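Local structure of putative transcriptional regulator (Bacillus cytotoxicus NVH 391-98, 3K4H) at residues A[112-115]-A[116-119]. The protein is a putative transcriptional regulator of the LacI family that binds a glucose-containing glycan and probably couples this sugar signal to DNA binding. Sequence-based numbering, arbitrary orientation.
Sequences DNDN and YTAA. With GLC (alpha-D-glucopyranose), chain C.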
ATOM      1  N   ASP A 112      -4.910  -5.945   3.082  1.00 44.99           N
ATOM      2  CA  ASP A 112      -5.793  -4.922   2.593  1.00 45.51           C
ATOM      3  C   ASP A 112      -5.586  -4.678   1.152  1.00 44.75           C
ATOM      4  O   ASP A 112      -4.708  -5.200   0.606  1.00 45.73           O
ATOM      5  CB  ASP A 112      -5.559  -3.659   3.365  1.00 47.05           C
ATOM      6  CG  ASP A 112      -6.662  -2.698   3.247  1.00 57.78           C
ATOM      7  OD1 ASP A 112      -7.737  -3.080   2.853  1.00 47.45           O
ATOM      8  OD2 ASP A 112      -6.456  -1.547   3.560  1.00 48.65           O
ATOM      9  N   ASN A 113      -6.463  -3.946   0.515  1.00 43.73           N
ATOM     10  CA  ASN A 113      -6.193  -3.419  -0.790  1.00 43.61           C
ATOM     11  C   ASN A 113      -5.781  -1.989  -0.634  1.00 43.52           C
ATOM     12  O   ASN A 113      -6.054  -1.409   0.345  1.00 43.66           O
ATOM     13  CB  ASN A 113      -7.413  -3.386  -1.647  1.00 43.50           C
ATOM     14  CG  ASN A 113      -8.180  -4.597  -1.597  1.00 39.28           C
ATOM     15  OD1 ASN A 113      -9.121  -4.691  -0.882  1.00 42.90           O
ATOM     16  ND2 ASN A 113      -7.857  -5.507  -2.429  1.00 43.45           N
ATOM     17  N   ASP A 114      -5.127  -1.403  -1.603  1.00 43.29           N
ATOM     18  CA  ASP A 114      -4.787   0.005  -1.479  1.00 44.25           C
ATOM     19  C   ASP A 114      -6.009   0.825  -1.841  1.00 45.36           C
ATOM     20  O   ASP A 114      -6.088   1.424  -2.933  1.00 46.31           O
ATOM     21  CB  ASP A 114      -3.614   0.371  -2.376  1.00 44.90           C
ATOM     22  CG  ASP A 114      -3.169   1.803  -2.195  1.00 45.23           C
ATOM     23  OD1 ASP A 114      -2.227   2.206  -2.888  1.00 45.05           O
ATOM     24  OD2 ASP A 114      -3.766   2.534  -1.375  1.00 46.02           O
ATOM     25  N   ASN A 115      -6.973   0.819  -0.924  1.00 45.02           N
ATOM     26  CA  ASN A 115      -8.252   1.455  -1.103  1.00 44.67           C
ATOM     27  C   ASN A 115      -8.157   2.943  -1.402  1.00 44.54           C
ATOM     28  O   ASN A 115      -8.949   3.473  -2.176  1.00 43.77           O
ATOM     29  CB  ASN A 115      -9.075   1.227   0.140  1.00 45.62           C
ATOM     30  CG  ASN A 115      -9.704  -0.123   0.150  1.00 60.49           C
ATOM     31  OD1 ASN A 115     -10.264  -0.545  -0.864  1.00 47.60           O
ATOM     32  ND2 ASN A 115      -9.610  -0.830   1.277  1.00 46.60           N
ATOM     33  N   TYR A 116      -7.179   3.614  -0.798  1.00 44.97           N
ATOM     34  CA  TYR A 116      -6.975   5.021  -1.076  1.00 44.89           C
ATOM     35  C   TYR A 116      -6.741   5.211  -2.557  1.00 46.07           C
ATOM     36  O   TYR A 116      -7.430   6.010  -3.197  1.00 47.26           O
ATOM     37  CB  TYR A 116      -5.813   5.594  -0.281  1.00 44.26           C
ATOM     38  CG  TYR A 116      -5.568   7.041  -0.591  1.00 45.80           C
ATOM     39  CD1 TYR A 116      -6.242   8.044   0.091  1.00 44.24           C
ATOM     40  CD2 TYR A 116      -4.678   7.410  -1.598  1.00 44.22           C
ATOM     41  CE1 TYR A 116      -6.006   9.381  -0.220  1.00 46.31           C
ATOM     42  CE2 TYR A 116      -4.450   8.713  -1.910  1.00 45.85           C
ATOM     43  CZ  TYR A 116      -5.112   9.689  -1.221  1.00 43.86           C
ATOM     44  OH  TYR A 116      -4.866  10.985  -1.559  1.00 46.94           O
ATOM     45  N   THR A 117      -5.794   4.464  -3.107  1.00 45.84           N
ATOM     46  CA  THR A 117      -5.490   4.576  -4.517  1.00 46.29           C
ATOM     47  C   THR A 117      -6.582   4.028  -5.438  1.00 46.92           C
ATOM     48  O   THR A 117      -6.799   4.569  -6.531  1.00 46.77           O
ATOM     49  CB  THR A 117      -4.145   3.936  -4.832  1.00 46.33           C
ATOM     50  OG1 THR A 117      -3.176   4.459  -3.911  1.00 39.25           O
ATOM     51  CG2 THR A 117      -3.716   4.266  -6.255  1.00 37.42           C
ATOM     52  N   ALA A 118      -7.276   2.967  -5.018  1.00 47.00           N
ATOM     53  CA  ALA A 118      -8.331   2.446  -5.880  1.00 46.40           C
ATOM     54  C   ALA A 118      -9.345   3.569  -6.103  1.00 47.81           C
ATOM     55  O   ALA A 118      -9.668   3.868  -7.252  1.00 49.21           O
ATOM     56  CB  ALA A 118      -8.961   1.207  -5.318  1.00 44.61           C
ATOM     57  N   ALA A 119      -9.773   4.234  -5.020  1.00 47.45           N
ATOM     58  CA  ALA A 119     -10.778   5.312  -5.063  1.00 46.77           C
ATOM     59  C   ALA A 119     -10.268   6.540  -5.801  1.00 47.55           C
ATOM     60  O   ALA A 119     -11.005   7.162  -6.555  1.00 48.73           O
ATOM     61  CB  ALA A 119     -11.250   5.687  -3.660  1.00 45.88           C
TER
HETATM   62  C1  GLC C   2     -13.301  -5.809   3.796  0.80 64.38           C
HETATM   63  C2  GLC C   2     -12.756  -5.540   5.183  0.80 67.12           C
HETATM   64  C3  GLC C   2     -12.088  -4.177   5.133  0.80 63.80           C
HETATM   65  C4  GLC C   2     -10.969  -4.160   4.075  0.80 66.70           C
HETATM   66  C5  GLC C   2     -11.493  -4.628   2.738  0.80 63.54           C
HETATM   67  C6  GLC C   2     -10.335  -4.762   1.780  0.80 66.30           C
HETATM   68  O2  GLC C   2     -13.831  -5.524   6.095  0.80 64.29           O
HETATM   69  O3  GLC C   2     -11.683  -3.870   6.449  0.80 67.39           O
HETATM   70  O4  GLC C   2     -10.555  -2.864   3.783  0.80 62.79           O
HETATM   71  O5  GLC C   2     -12.226  -5.842   2.865  0.80 67.28           O
HETATM   72  O6  GLC C   2     -10.484  -3.726   0.847  0.80 63.06           O
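D114 caps helix 115-128 by meeting T117 with both carboxylate oxygens. Its OD2 accepts from T117 N at 3.3 Å along a nearly straight N-H line (169°), while OD1 receives the T117 hydroxyl, with OG1 2.7 Å away. Both donors come from above the carboxylate plane. With CG anti to its own backbone N (chi1 -176°), D114 carries the carboxylate forward along the chain toward the first turn. Aspartate suits this N-cap, since its short acidic side chain can reach a first-turn amide and its charge probably interacts favourably with the helix dipole; threonine adds a second donor on a short branch. The regular turns begin with A118 N to D114 O (2.9 Å) and A119 N to N115 O (3.1 Å).

N115, A118 and A119 make up the buried side: N115 packs on V145 and D148 of helix 144-159, and the small A118 on H276. D114, Y116 and T117 form the side partly open to solvent, held by the cap bonds more than by apolar burial; the Y116 ring extends from the cap to helix 144-159, where its side chain touches A151 and its OH is hydrogen-bonded to D155.

On the sugar side, D112 OD1 accepts from glucose O4 at 3.0 Å, and N115 ND2 donates to O6 at 3.1 Å. N113 OD1 also lies next to glucose O6, though modelled so close that the length is doubtful. Asparagine suits positions 113 and 115 because its amide both accepts and donates: N113 ND2 is tied to the V245 and I274 carbonyls, and N115 OD1 to R149. A capped helix start following strand 110-112 thus helps line the interdomain sugar cleft of a periplasmic-binding-protein-like fold.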